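Local coordinates for protein CmeC (Campylobacter jejuni, PDB 4MT4) that forms a trimeric outer membrane channel that probably exports compounds as part of an efflux system, at residues Trp37-Val50 with Leu153-Asn165. Numbering follows the deposited sequence.
Sequences WWKDFDDENLNKVV and LSVISNTVQTYFN
Asp43 OD1 is gripped by three donors, Asn45 ND2, Asn45 N and Leu46 N, while the other oxygen of the same carboxylate faces Tyr163 OH, where the N-terminus of helix 44-56 packs on the long helix 129-195, part of the elongated helical body of this outer membrane factor. Asp43 is the N-cap of its helix: the bonds from the first-turn amides Asn45 N and Leu46 N are weak, and the one from Asn45 ND2, at 3.0 Å on the syn side, is firmer. The hydroxyl of Tyr163 donates to Asp43 OD2, which lies at the edge of the tyrosine ring, near its plane, but the separation is modelled too short for its exact length to be trusted. The carboxylate thus caps its own helix and probably also receives the phenol of the neighbouring one. Tyr163 OH also bonds Gln251 N, so this buried hydroxyl has a second polar partner.

Behind this polar end the surface is apolar, and the two helix segments run roughly antiparallel, at 139°, with axes 9.8 Å apart. Leu46 lays its CB over one face of the Tyr163 ring, 4.3 Å from the centroid, a CH-pi contact. Its CG, anti to the backbone N (chi1 176°), carries CD1 against Tyr163 CD2 at 3.6 Å and sends CD2 to Phe164 CZ. Phe164 turns its edge to the face of Phe41 in a T-shaped pair, planes 69° apart and centroids separated by 4.9 Å; aromatic residues suit this buried place, since the C-H edge of one ring can pack on the pi face of the other. Branching at CB lets Val160 and Ile156 offer separate carbons to different neighbours. Val160 CG2 reaches Val50 CG2 at 4.0 Å. Ile156 CG2 lies against Trp37 CZ2 at 3.7 Å and near Trp38 CE3, while Ile156 CD1 reaches Trp38 CZ3.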
loop_
_atom_site.group_PDB
_atom_site.type_symbol
_atom_site.label_atom_id
_atom_site.label_comp_id
_atom_site.label_asym_id
_atom_site.label_seq_id
_atom_site.Cartn_x
_atom_site.Cartn_y
_atom_site.Cartn_z
ATOM N N TRP B 37 -1.714 -1.061 -30.053
ATOM C CA TRP B 37 -0.603 -1.969 -30.326
ATOM C C TRP B 37 -0.947 -3.450 -30.156
ATOM O O TRP B 37 -0.293 -4.314 -30.742
ATOM C CB TRP B 37 0.579 -1.617 -29.418
ATOM C CG TRP B 37 0.167 -1.365 -28.001
ATOM C CD1 TRP B 37 -0.143 -0.159 -27.439
ATOM C CD2 TRP B 37 0.003 -2.342 -26.965
ATOM N NE1 TRP B 37 -0.483 -0.325 -26.119
ATOM C CE2 TRP B 37 -0.402 -1.657 -25.803
ATOM C CE3 TRP B 37 0.164 -3.731 -26.907
ATOM C CZ2 TRP B 37 -0.649 -2.309 -24.598
ATOM C CZ3 TRP B 37 -0.083 -4.378 -25.708
ATOM C CH2 TRP B 37 -0.484 -3.667 -24.571
ATOM N N TRP B 38 -1.971 -3.741 -29.360
ATOM C CA TRP B 38 -2.289 -5.123 -29.009
ATOM C C TRP B 38 -2.879 -5.918 -30.174
ATOM O O TRP B 38 -2.908 -7.148 -30.139
ATOM C CB TRP B 38 -3.252 -5.157 -27.821
ATOM C CG TRP B 38 -4.556 -4.469 -28.078
ATOM C CD1 TRP B 38 -5.675 -5.017 -28.631
ATOM C CD2 TRP B 38 -4.879 -3.105 -27.784
ATOM N NE1 TRP B 38 -6.674 -4.078 -28.705
ATOM C CE2 TRP B 38 -6.211 -2.896 -28.191
ATOM C CE3 TRP B 38 -4.171 -2.039 -27.220
ATOM C CZ2 TRP B 38 -6.851 -1.666 -28.051
ATOM C CZ3 TRP B 38 -4.806 -0.819 -27.080
ATOM C CH2 TRP B 38 -6.133 -0.642 -27.495
ATOM N N LYS B 39 -3.342 -5.218 -31.204
ATOM C CA LYS B 39 -3.930 -5.875 -32.366
ATOM C C LYS B 39 -2.868 -6.482 -33.283
ATOM O O LYS B 39 -3.192 -7.213 -34.219
ATOM C CB LYS B 39 -4.797 -4.894 -33.159
ATOM C CG LYS B 39 -6.064 -4.463 -32.439
ATOM C CD LYS B 39 -6.987 -3.679 -33.356
ATOM C CE LYS B 39 -8.301 -3.356 -32.664
ATOM N NZ LYS B 39 -9.250 -2.633 -33.556
ATOM N N ASP B 40 -1.603 -6.184 -33.007
ATOM C CA ASP B 40 -0.500 -6.711 -33.804
ATOM C C ASP B 40 -0.157 -8.146 -33.409
ATOM O O ASP B 40 0.739 -8.761 -33.989
ATOM C CB ASP B 40 0.735 -5.817 -33.672
ATOM C CG ASP B 40 0.597 -4.518 -34.442
ATOM O OD1 ASP B 40 -0.051 -4.527 -35.510
ATOM O OD2 ASP B 40 1.135 -3.488 -33.981
ATOM N N PHE B 41 -0.875 -8.673 -32.422
ATOM C CA PHE B 41 -0.725 -10.070 -32.034
ATOM C C PHE B 41 -1.583 -10.961 -32.924
ATOM O O PHE B 41 -1.494 -12.188 -32.860
ATOM C CB PHE B 41 -1.102 -10.272 -30.566
ATOM C CG PHE B 41 -0.069 -9.769 -29.599
ATOM C CD1 PHE B 41 1.117 -10.461 -29.410
ATOM C CD2 PHE B 41 -0.288 -8.613 -28.869
ATOM C CE1 PHE B 41 2.068 -10.003 -28.519
ATOM C CE2 PHE B 41 0.659 -8.150 -27.976
ATOM C CZ PHE B 41 1.839 -8.846 -27.800
ATOM N N ASP B 42 -2.411 -10.324 -33.750
ATOM C CA ASP B 42 -3.294 -11.013 -34.687
ATOM C C ASP B 42 -4.197 -12.013 -33.965
ATOM O O ASP B 42 -4.435 -13.120 -34.451
ATOM C CB ASP B 42 -2.473 -11.714 -35.774
ATOM C CG ASP B 42 -1.374 -10.828 -36.337
ATOM O OD1 ASP B 42 -1.598 -9.606 -36.472
ATOM O OD2 ASP B 42 -0.282 -11.355 -36.638
ATOM N N ASP B 43 -4.694 -11.609 -32.801
ATOM C CA ASP B 43 -5.557 -12.452 -31.982
ATOM C C ASP B 43 -6.899 -11.760 -31.753
ATOM O O ASP B 43 -6.982 -10.774 -31.022
ATOM C CB ASP B 43 -4.878 -12.768 -30.647
ATOM C CG ASP B 43 -5.560 -13.897 -29.888
ATOM O OD1 ASP B 43 -6.764 -14.140 -30.109
ATOM O OD2 ASP B 43 -4.883 -14.539 -29.057
ATOM N N GLU B 44 -7.950 -12.283 -32.375
ATOM C CA GLU B 44 -9.271 -11.679 -32.264
ATOM C C GLU B 44 -9.844 -11.880 -30.864
ATOM O O GLU B 44 -10.614 -11.052 -30.377
ATOM C CB GLU B 44 -10.223 -12.255 -33.316
ATOM C CG GLU B 44 -11.370 -11.321 -33.671
ATOM C CD GLU B 44 -10.885 -10.006 -34.250
ATOM O OE1 GLU B 44 -11.072 -8.960 -33.593
ATOM O OE2 GLU B 44 -10.317 -10.017 -35.363
ATOM N N ASN B 45 -9.463 -12.980 -30.219
ATOM C CA ASN B 45 -9.883 -13.244 -28.848
ATOM C C ASN B 45 -9.271 -12.231 -27.888
ATOM O O ASN B 45 -9.924 -11.770 -26.951
ATOM C CB ASN B 45 -9.497 -14.663 -28.426
ATOM C CG ASN B 45 -9.902 -15.707 -29.451
ATOM O OD1 ASN B 45 -11.051 -16.145 -29.489
ATOM N ND2 ASN B 45 -8.952 -16.114 -30.285
ATOM N N LEU B 46 -8.009 -11.891 -28.131
ATOM C CA LEU B 46 -7.310 -10.899 -27.325
ATOM C C LEU B 46 -7.936 -9.520 -27.503
ATOM O O LEU B 46 -8.074 -8.766 -26.544
ATOM C CB LEU B 46 -5.824 -10.858 -27.691
ATOM C CG LEU B 46 -4.964 -9.801 -26.991
ATOM C CD1 LEU B 46 -5.022 -9.967 -25.479
ATOM C CD2 LEU B 46 -3.526 -9.855 -27.487
ATOM N N ASN B 47 -8.318 -9.200 -28.735
ATOM C CA ASN B 47 -8.938 -7.915 -29.037
ATOM C C ASN B 47 -10.267 -7.738 -28.312
ATOM O O ASN B 47 -10.591 -6.645 -27.846
ATOM C CB ASN B 47 -9.142 -7.761 -30.546
ATOM C CG ASN B 47 -7.833 -7.733 -31.310
ATOM O OD1 ASN B 47 -6.778 -7.443 -30.746
ATOM N ND2 ASN B 47 -7.894 -8.030 -32.604
ATOM N N LYS B 48 -11.029 -8.823 -28.216
ATOM C CA LYS B 48 -12.325 -8.791 -27.548
ATOM C C LYS B 48 -12.183 -8.585 -26.045
ATOM O O LYS B 48 -12.971 -7.862 -25.437
ATOM C CB LYS B 48 -13.103 -10.079 -27.817
ATOM C CG LYS B 48 -13.545 -10.255 -29.257
ATOM C CD LYS B 48 -14.373 -11.517 -29.421
ATOM C CE LYS B 48 -14.654 -11.808 -30.883
ATOM N NZ LYS B 48 -15.350 -10.676 -31.552
ATOM N N VAL B 49 -11.179 -9.219 -25.447
ATOM C CA VAL B 49 -11.005 -9.149 -24.000
ATOM C C VAL B 49 -10.403 -7.806 -23.588
ATOM O O VAL B 49 -10.549 -7.378 -22.445
ATOM C CB VAL B 49 -10.124 -10.310 -23.475
ATOM C CG1 VAL B 49 -8.648 -10.013 -23.676
ATOM C CG2 VAL B 49 -10.417 -10.575 -22.008
ATOM N N VAL B 50 -9.740 -7.134 -24.524
ATOM C CA VAL B 50 -9.203 -5.803 -24.261
ATOM C C VAL B 50 -10.333 -4.778 -24.281
ATOM O O VAL B 50 -10.383 -3.872 -23.446
ATOM C CB VAL B 50 -8.116 -5.409 -25.289
ATOM C CG1 VAL B 50 -7.797 -3.925 -25.200
ATOM C CG2 VAL B 50 -6.861 -6.241 -25.075
ATOM N N LEU B 153 -3.187 2.534 -19.887
ATOM C CA LEU B 153 -2.078 1.715 -20.361
ATOM C C LEU B 153 -1.822 0.533 -19.430
ATOM O O LEU B 153 -1.577 -0.586 -19.880
ATOM C CB LEU B 153 -0.812 2.562 -20.493
ATOM C CG LEU B 153 0.493 1.830 -20.809
ATOM C CD1 LEU B 153 0.380 1.037 -22.105
ATOM C CD2 LEU B 153 1.655 2.812 -20.873
ATOM N N SER B 154 -1.889 0.794 -18.129
ATOM C CA SER B 154 -1.670 -0.234 -17.116
ATOM C C SER B 154 -2.735 -1.327 -17.175
ATOM O O SER B 154 -2.420 -2.515 -17.127
ATOM C CB SER B 154 -1.647 0.395 -15.723
ATOM O OG SER B 154 -1.624 -0.595 -14.708
ATOM N N VAL B 155 -3.994 -0.913 -17.275
ATOM C CA VAL B 155 -5.120 -1.841 -17.334
ATOM C C VAL B 155 -5.056 -2.707 -18.589
ATOM O O VAL B 155 -5.260 -3.922 -18.525
ATOM C CB VAL B 155 -6.466 -1.084 -17.293
ATOM C CG1 VAL B 155 -7.608 -1.984 -17.731
ATOM C CG2 VAL B 155 -6.719 -0.538 -15.897
ATOM N N ILE B 156 -4.761 -2.080 -19.723
ATOM C CA ILE B 156 -4.644 -2.804 -20.986
ATOM C C ILE B 156 -3.483 -3.798 -20.955
ATOM O O ILE B 156 -3.639 -4.961 -21.325
ATOM C CB ILE B 156 -4.446 -1.842 -22.179
ATOM C CG1 ILE B 156 -5.687 -0.969 -22.375
ATOM C CG2 ILE B 156 -4.149 -2.618 -23.451
ATOM C CD1 ILE B 156 -5.565 0.007 -23.532
ATOM N N SER B 157 -2.322 -3.332 -20.505
ATOM C CA SER B 157 -1.135 -4.177 -20.430
ATOM C C SER B 157 -1.346 -5.371 -19.506
ATOM O O SER B 157 -0.941 -6.490 -19.822
ATOM C CB SER B 157 0.068 -3.360 -19.957
ATOM O OG SER B 157 0.384 -2.343 -20.889
ATOM N N ASN B 158 -1.983 -5.125 -18.366
ATOM C CA ASN B 158 -2.274 -6.186 -17.411
ATOM C C ASN B 158 -3.256 -7.202 -17.977
ATOM O O ASN B 158 -3.129 -8.399 -17.731
ATOM C CB ASN B 158 -2.822 -5.603 -16.106
ATOM C CG ASN B 158 -1.752 -4.915 -15.279
ATOM O OD1 ASN B 158 -0.559 -5.152 -15.465
ATOM N ND2 ASN B 158 -2.177 -4.063 -14.353
ATOM N N THR B 159 -4.231 -6.717 -18.741
ATOM C CA THR B 159 -5.219 -7.581 -19.379
ATOM C C THR B 159 -4.573 -8.475 -20.436
ATOM O O THR B 159 -4.863 -9.670 -20.515
ATOM C CB THR B 159 -6.346 -6.757 -20.032
ATOM O OG1 THR B 159 -7.054 -6.030 -19.020
ATOM C CG2 THR B 159 -7.317 -7.663 -20.771
ATOM N N VAL B 160 -3.692 -7.888 -21.242
ATOM C CA VAL B 160 -2.996 -8.629 -22.292
ATOM C C VAL B 160 -2.079 -9.697 -21.706
ATOM O O VAL B 160 -2.066 -10.841 -22.162
ATOM C CB VAL B 160 -2.163 -7.687 -23.191
ATOM C CG1 VAL B 160 -1.295 -8.484 -24.153
ATOM C CG2 VAL B 160 -3.072 -6.734 -23.950
ATOM N N GLN B 161 -1.315 -9.315 -20.687
ATOM C CA GLN B 161 -0.361 -10.224 -20.063
ATOM C C GLN B 161 -1.056 -11.301 -19.232
ATOM O O GLN B 161 -0.515 -12.390 -19.042
ATOM C CB GLN B 161 0.631 -9.444 -19.194
ATOM C CG GLN B 161 1.633 -8.613 -19.988
ATOM C CD GLN B 161 2.689 -7.968 -19.111
ATOM O OE1 GLN B 161 2.473 -7.752 -17.918
ATOM N NE2 GLN B 161 3.843 -7.664 -19.697
ATOM N N THR B 162 -2.252 -10.998 -18.738
ATOM C CA THR B 162 -3.052 -11.985 -18.018
ATOM C C THR B 162 -3.632 -12.993 -19.005
ATOM O O THR B 162 -3.707 -14.190 -18.720
ATOM C CB THR B 162 -4.193 -11.326 -17.217
ATOM O OG1 THR B 162 -3.636 -10.469 -16.215
ATOM C CG2 THR B 162 -5.068 -12.377 -16.546
ATOM N N TYR B 163 -4.033 -12.495 -20.172
ATOM C CA TYR B 163 -4.536 -13.347 -21.243
ATOM C C TYR B 163 -3.485 -14.365 -21.668
ATOM O O TYR B 163 -3.774 -15.554 -21.790
ATOM C CB TYR B 163 -4.962 -12.501 -22.447
ATOM C CG TYR B 163 -5.243 -13.298 -23.705
ATOM C CD1 TYR B 163 -6.473 -13.914 -23.900
ATOM C CD2 TYR B 163 -4.282 -13.429 -24.700
ATOM C CE1 TYR B 163 -6.738 -14.641 -25.048
ATOM C CE2 TYR B 163 -4.535 -14.154 -25.852
ATOM C CZ TYR B 163 -5.764 -14.758 -26.020
ATOM O OH TYR B 163 -6.025 -15.478 -27.162
ATOM N N PHE B 164 -2.265 -13.885 -21.885
ATOM C CA PHE B 164 -1.165 -14.730 -22.332
ATOM C C PHE B 164 -0.738 -15.726 -21.258
ATOM O O PHE B 164 -0.341 -16.850 -21.568
ATOM C CB PHE B 164 0.025 -13.867 -22.754
ATOM C CG PHE B 164 -0.084 -13.332 -24.154
ATOM C CD1 PHE B 164 -0.609 -14.118 -25.167
ATOM C CD2 PHE B 164 0.325 -12.044 -24.456
ATOM C CE1 PHE B 164 -0.716 -13.634 -26.457
ATOM C CE2 PHE B 164 0.220 -11.551 -25.746
ATOM C CZ PHE B 164 -0.302 -12.348 -26.748
ATOM N N ASN B 165 -0.817 -15.312 -19.997
ATOM C CA ASN B 165 -0.553 -16.216 -18.884
ATOM C C ASN B 165 -1.630 -17.289 -18.790
ATOM O O ASN B 165 -1.368 -18.413 -18.358
ATOM C CB ASN B 165 -0.463 -15.447 -17.566
ATOM C CG ASN B 165 0.834 -14.676 -17.422
ATOM O OD1 ASN B 165 1.838 -15.007 -18.053
ATOM N ND2 ASN B 165 0.820 -13.646 -16.584
#